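Local structure of ABC transporter binding protein AcbH (Actinoplanes, 3OO8) at residues Leu197-Ile201 / Asn202-Tyr206; Ile208-Lys212 / His213-Trp217. The protein binds beta-D-galactopyranose, its exclusively preferred substrate, as the extracellular solute receptor of an ABC transporter. The protein carries 2 engineered substitutions. All blocks are in the same frame, centred on the assembly; numbering follows the deposited sequence.

Interaction 1. Residues Leu197-Ile201 / Asn202-Tyr206; sequences LNLRI and NGYDY
Asn198 to Tyr206 form a helix-to-helix turn, in which the end of helix 191-201 passes through Asn202 and Gly203 into the start of helix 204-212. The carbonyl of Asn198 holds the turn together by taking two backbone donors. Asn202 N hydrogen-bonds to Asn198 O at 2.8 Å, tilted from the carbonyl plane. Gly203 N reaches the same Asn198 O at 3.1 Å and lies in that plane. Gly203 has a double role, as the first residue to leave helical angles and as the N-cap of the next helix. Its phi of 95° would press a side chain against the preceding carbonyl oxygen, and Gly203 CA makes a CA-H...O contact with Leu199 O at 3.4 Å. Leu199 runs beside Tyr204 and brings Leu199 CD2 to 3.8 Å from Tyr204 CA, meeting the ring obliquely. Tyr206 swings its ring back toward the turn with CG anti to the backbone N (chi1 -179°). Asn202 CG sits 3.7 Å above the plane of the Tyr206 ring, displaced toward the rim, while the amide of Asn198 comes to the ring's edge with its plane turned 78° from it. Beyond the turn, the Tyr206 hydroxyl is hydrogen-bonded to Asp219 and the carbonyl of Ile201 accepts from Asn288. The turn is probably a defined one, since one carbonyl accepts two N-H groups and the backbone angles at the bend call for glycine.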
loop_
_atom_site.group_PDB
_atom_site.type_symbol
_atom_site.label_atom_id
_atom_site.label_comp_id
_atom_site.label_asym_id
_atom_site.label_seq_id
_atom_site.Cartn_x
_atom_site.Cartn_y
_atom_site.Cartn_z
ATOM N N LEU A 197 11.330 7.042 -2.934
ATOM C CA LEU A 197 12.295 8.138 -3.140
ATOM C C LEU A 197 11.610 9.481 -2.873
ATOM O O LEU A 197 12.183 10.334 -2.192
ATOM C CB LEU A 197 12.865 8.113 -4.544
ATOM C CG LEU A 197 13.773 6.915 -4.784
ATOM C CD1 LEU A 197 14.201 6.985 -6.223
ATOM C CD2 LEU A 197 15.032 6.982 -3.902
ATOM N N ASN A 198 10.409 9.663 -3.419
ATOM C CA ASN A 198 9.665 10.910 -3.187
ATOM C C ASN A 198 9.341 11.141 -1.709
ATOM O O ASN A 198 9.546 12.260 -1.183
ATOM C CB ASN A 198 8.405 10.942 -4.077
ATOM C CG ASN A 198 7.885 12.349 -4.324
ATOM O OD1 ASN A 198 8.654 13.315 -4.367
ATOM N ND2 ASN A 198 6.573 12.456 -4.593
ATOM N N LEU A 199 8.889 10.095 -1.011
ATOM C CA LEU A 199 8.588 10.193 0.442
ATOM C C LEU A 199 9.834 10.496 1.271
ATOM O O LEU A 199 9.734 11.136 2.302
ATOM C CB LEU A 199 8.012 8.871 0.953
ATOM C CG LEU A 199 6.622 8.512 0.422
ATOM C CD1 LEU A 199 6.204 7.100 0.786
ATOM C CD2 LEU A 199 5.589 9.517 0.950
ATOM N N ARG A 200 10.985 9.970 0.848
ATOM C CA ARG A 200 12.237 10.170 1.594
ATOM C C ARG A 200 12.916 11.504 1.290
ATOM O O ARG A 200 13.590 12.025 2.172
ATOM C CB ARG A 200 13.222 9.054 1.229
ATOM C CG ARG A 200 12.778 7.726 1.820
ATOM C CD ARG A 200 13.147 7.591 3.311
ATOM N NE ARG A 200 12.902 6.228 3.801
ATOM C CZ ARG A 200 11.720 5.772 4.204
ATOM N NH1 ARG A 200 10.647 6.568 4.237
ATOM N NH2 ARG A 200 11.614 4.520 4.598
ATOM N N ILE A 201 12.769 12.020 0.065
ATOM C CA ILE A 201 13.412 13.297 -0.349
ATOM C C ILE A 201 12.505 14.497 -0.064
ATOM O O ILE A 201 12.945 15.482 0.557
ATOM C CB ILE A 201 13.752 13.264 -1.844
ATOM C CG1 ILE A 201 14.804 12.182 -2.046
ATOM C CG2 ILE A 201 14.362 14.601 -2.329
ATOM C CD1 ILE A 201 15.015 11.797 -3.512
ATOM N N ASN A 202 11.250 14.384 -0.522
ATOM C CA ASN A 202 10.276 15.482 -0.478
ATOM C C ASN A 202 9.209 15.403 0.610
ATOM O O ASN A 202 8.602 16.424 0.972
ATOM C CB ASN A 202 9.624 15.664 -1.853
ATOM C CG ASN A 202 10.646 15.959 -2.943
ATOM O OD1 ASN A 202 10.716 15.250 -3.965
ATOM N ND2 ASN A 202 11.492 16.947 -2.700
ATOM N N GLY A 203 8.950 14.196 1.120
ATOM C CA GLY A 203 8.026 14.026 2.212
ATOM C C GLY A 203 6.618 13.676 1.757
ATOM O O GLY A 203 6.303 13.698 0.565
ATOM N N TYR A 204 5.771 13.349 2.737
ATOM C CA TYR A 204 4.425 12.818 2.473
ATOM C C TYR A 204 3.493 13.877 1.887
ATOM O O TYR A 204 2.776 13.631 0.910
ATOM C CB TYR A 204 3.809 12.293 3.775
ATOM C CG TYR A 204 2.410 11.739 3.617
ATOM C CD1 TYR A 204 2.195 10.429 3.226
ATOM C CD2 TYR A 204 1.307 12.515 3.929
ATOM C CE1 TYR A 204 0.908 9.921 3.089
ATOM C CE2 TYR A 204 0.017 12.005 3.791
ATOM C CZ TYR A 204 -0.167 10.715 3.389
ATOM O OH TYR A 204 -1.452 10.234 3.258
ATOM N N ASP A 205 3.471 15.052 2.516
ATOM C CA ASP A 205 2.576 16.094 2.040
ATOM C C ASP A 205 2.820 16.455 0.579
ATOM O O ASP A 205 1.883 16.560 -0.231
ATOM C CB ASP A 205 2.699 17.337 2.915
ATOM C CG ASP A 205 2.090 17.141 4.297
ATOM O OD1 ASP A 205 1.255 16.220 4.476
ATOM O OD2 ASP A 205 2.456 17.923 5.202
ATOM N N TYR A 206 4.093 16.592 0.218
ATOM C CA TYR A 206 4.458 16.810 -1.189
ATOM C C TYR A 206 4.078 15.643 -2.106
ATOM O O TYR A 206 3.582 15.856 -3.209
ATOM C CB TYR A 206 5.986 17.012 -1.295
ATOM C CG TYR A 206 6.490 17.274 -2.700
ATOM C CD1 TYR A 206 6.646 18.571 -3.176
ATOM C CD2 TYR A 206 6.891 16.228 -3.538
ATOM C CE1 TYR A 206 7.122 18.809 -4.468
ATOM C CE2 TYR A 206 7.327 16.456 -4.831
ATOM C CZ TYR A 206 7.497 17.748 -5.279
ATOM O OH TYR A 206 7.969 17.990 -6.534
#

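Interaction 2. Residues Ile208-Lys212 / His213-Trp217; sequences IKLMK and HEVPW
Leu210, in the last turn of helix 204-212, lies over one face of the indole of Trp217, which follows the Schellman motif closing that helix. The two side chains cross at about a right angle, and both leucine methyls are used: Leu210 CD1 stands 3.9 Å from the centroid of the five-membered ring of Trp217, only 11° off its normal, a CH-pi contact, whereas Leu210 CD2 reaches the benzo ring at Trp217 CZ3, also 3.9 Å away. Met211, its chain bent at chi2 and chi3, brings Met211 CE obliquely to 3.7 Å from Trp217 CH2. Water 1, in the plane of the indole, accepts from Trp217 NE1 and donates to Leu210 O. A leucine in place of Trp217 would probably leave this water without its indole donor and open a gap beside Leu210 and Met211. The Schellman turn itself is made at His213, with positive phi: Glu214 N bonds to Lys209 O at 2.7 Å, and His213 N hydrogen-bonds to Leu210 O, from above the carbonyl plane and not on a lone pair. Glu214 runs alongside Lys212, whose NZ is hydrogen-bonded to Gln95. Val215 O, buried without a polar partner in the model, faces Leu210 CD1 at 3.6 Å.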
loop_
_atom_site.group_PDB
_atom_site.type_symbol
_atom_site.label_atom_id
_atom_site.label_comp_id
_atom_site.label_asym_id
_atom_site.label_seq_id
_atom_site.Cartn_x
_atom_site.Cartn_y
_atom_site.Cartn_z
ATOM N N ILE A 208 1.630 13.517 -1.767
ATOM C CA ILE A 208 0.185 13.535 -1.989
ATOM C C ILE A 208 -0.229 14.711 -2.900
ATOM O O ILE A 208 -1.082 14.537 -3.775
ATOM C CB ILE A 208 -0.639 13.500 -0.650
ATOM C CG1 ILE A 208 -0.261 12.276 0.184
ATOM C CG2 ILE A 208 -2.123 13.426 -0.949
ATOM C CD1 ILE A 208 -0.394 10.931 -0.594
ATOM N N LYS A 209 0.397 15.876 -2.729
ATOM C CA LYS A 209 0.125 17.025 -3.609
ATOM C C LYS A 209 0.434 16.666 -5.045
ATOM O O LYS A 209 -0.356 16.970 -5.955
ATOM C CB LYS A 209 0.928 18.248 -3.189
ATOM C CG LYS A 209 0.377 19.006 -1.976
ATOM C CD LYS A 209 1.324 20.155 -1.662
ATOM C CE LYS A 209 0.771 21.046 -0.577
ATOM N NZ LYS A 209 1.781 22.098 -0.269
ATOM N N LEU A 210 1.565 15.980 -5.250
ATOM C CA LEU A 210 1.940 15.564 -6.589
ATOM C C LEU A 210 0.905 14.582 -7.148
ATOM O O LEU A 210 0.477 14.691 -8.297
ATOM C CB LEU A 210 3.341 14.925 -6.609
ATOM C CG LEU A 210 3.875 14.505 -7.987
ATOM C CD1 LEU A 210 4.071 15.700 -8.924
ATOM C CD2 LEU A 210 5.170 13.697 -7.883
ATOM N N MET A 211 0.486 13.627 -6.308
ATOM C CA MET A 211 -0.552 12.681 -6.705
ATOM C C MET A 211 -1.837 13.355 -7.103
ATOM O O MET A 211 -2.490 12.874 -8.020
ATOM C CB MET A 211 -0.834 11.678 -5.588
ATOM C CG MET A 211 0.355 10.734 -5.377
ATOM S SD MET A 211 1.075 9.731 -6.679
ATOM C CE MET A 211 2.381 10.762 -7.328
ATOM N N LYS A 212 -2.206 14.410 -6.386
ATOM C CA LYS A 212 -3.451 15.148 -6.662
ATOM C C LYS A 212 -3.275 16.217 -7.762
ATOM O O LYS A 212 -4.249 16.858 -8.179
ATOM C CB LYS A 212 -3.996 15.733 -5.384
ATOM C CG LYS A 212 -4.499 14.657 -4.376
ATOM C CD LYS A 212 -4.994 15.287 -3.108
ATOM C CE LYS A 212 -5.554 14.249 -2.149
ATOM N NZ LYS A 212 -6.670 13.414 -2.734
ATOM N N HIS A 213 -2.058 16.311 -8.295
ATOM C CA HIS A 213 -1.666 17.360 -9.255
ATOM C C HIS A 213 -1.806 18.798 -8.704
ATOM O O HIS A 213 -2.086 19.749 -9.455
ATOM C CB HIS A 213 -2.388 17.199 -10.592
ATOM C CG HIS A 213 -1.769 17.970 -11.715
ATOM N ND1 HIS A 213 -0.435 17.866 -12.052
ATOM C CD2 HIS A 213 -2.313 18.851 -12.585
ATOM C CE1 HIS A 213 -0.177 18.664 -13.073
ATOM N NE2 HIS A 213 -1.300 19.273 -13.416
ATOM N N GLU A 214 -1.577 18.950 -7.406
ATOM C CA GLU A 214 -1.450 20.241 -6.740
ATOM C C GLU A 214 -0.050 20.826 -6.930
ATOM O O GLU A 214 0.181 22.019 -6.732
ATOM C CB GLU A 214 -1.839 20.125 -5.263
ATOM C CG GLU A 214 -3.315 19.828 -5.182
ATOM C CD GLU A 214 -3.768 19.294 -3.854
ATOM O OE1 GLU A 214 -2.935 19.152 -2.933
ATOM O OE2 GLU A 214 -4.978 18.979 -3.757
ATOM N N VAL A 215 0.866 19.959 -7.347
ATOM C CA VAL A 215 2.228 20.327 -7.737
ATOM C C VAL A 215 2.402 19.663 -9.124
ATOM O O VAL A 215 1.927 18.557 -9.359
ATOM C CB VAL A 215 3.245 19.725 -6.697
ATOM C CG1 VAL A 215 4.634 19.544 -7.292
ATOM C CG2 VAL A 215 3.267 20.577 -5.415
ATOM N N PRO A 216 3.069 20.335 -10.070
ATOM C CA PRO A 216 3.215 19.706 -11.395
ATOM C C PRO A 216 4.364 18.698 -11.489
ATOM O O PRO A 216 5.286 18.745 -10.675
ATOM C CB PRO A 216 3.548 20.886 -12.310
ATOM C CG PRO A 216 4.170 21.887 -11.411
ATOM C CD PRO A 216 3.661 21.681 -10.009
ATOM N N TRP A 217 4.289 17.803 -12.469
ATOM C CA TRP A 217 5.327 16.798 -12.652
ATOM C C TRP A 217 6.625 17.416 -13.089
ATOM O O TRP A 217 7.621 16.728 -13.070
ATOM C CB TRP A 217 4.883 15.699 -13.614
ATOM C CG TRP A 217 3.856 14.806 -12.942
ATOM C CD1 TRP A 217 2.514 15.042 -12.842
ATOM C CD2 TRP A 217 4.126 13.612 -12.198
ATOM N NE1 TRP A 217 1.918 14.023 -12.113
ATOM C CE2 TRP A 217 2.890 13.149 -11.697
ATOM C CE3 TRP A 217 5.298 12.873 -11.929
ATOM C CZ2 TRP A 217 2.777 11.965 -10.949
ATOM C CZ3 TRP A 217 5.184 11.676 -11.172
ATOM C CH2 TRP A 217 3.928 11.249 -10.696
HETATM O O HOH W 1 -0.712 13.851 -10.741
#

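How the interactions relate
Helix 204-212 is the common element: interaction 1 sets its start and interaction 2 finishes its end, in series along the chain, with centres about 12 Å apart. The two also touch directly, since Tyr206 OH lies 3.8 Å from Val215 CG1 and the Asn198 amide packs against a methyl of Leu210. Neither contact includes a galactose-binding residue, but both lie near some, although the sugar is not bound to this chain. From interaction 1 the side chain of Leu199 is about 8 Å from that of Trp142, and from interaction 2 that of Met211 is about 9 Å from those of Arg373 and Glu372, the latter altered in this structure.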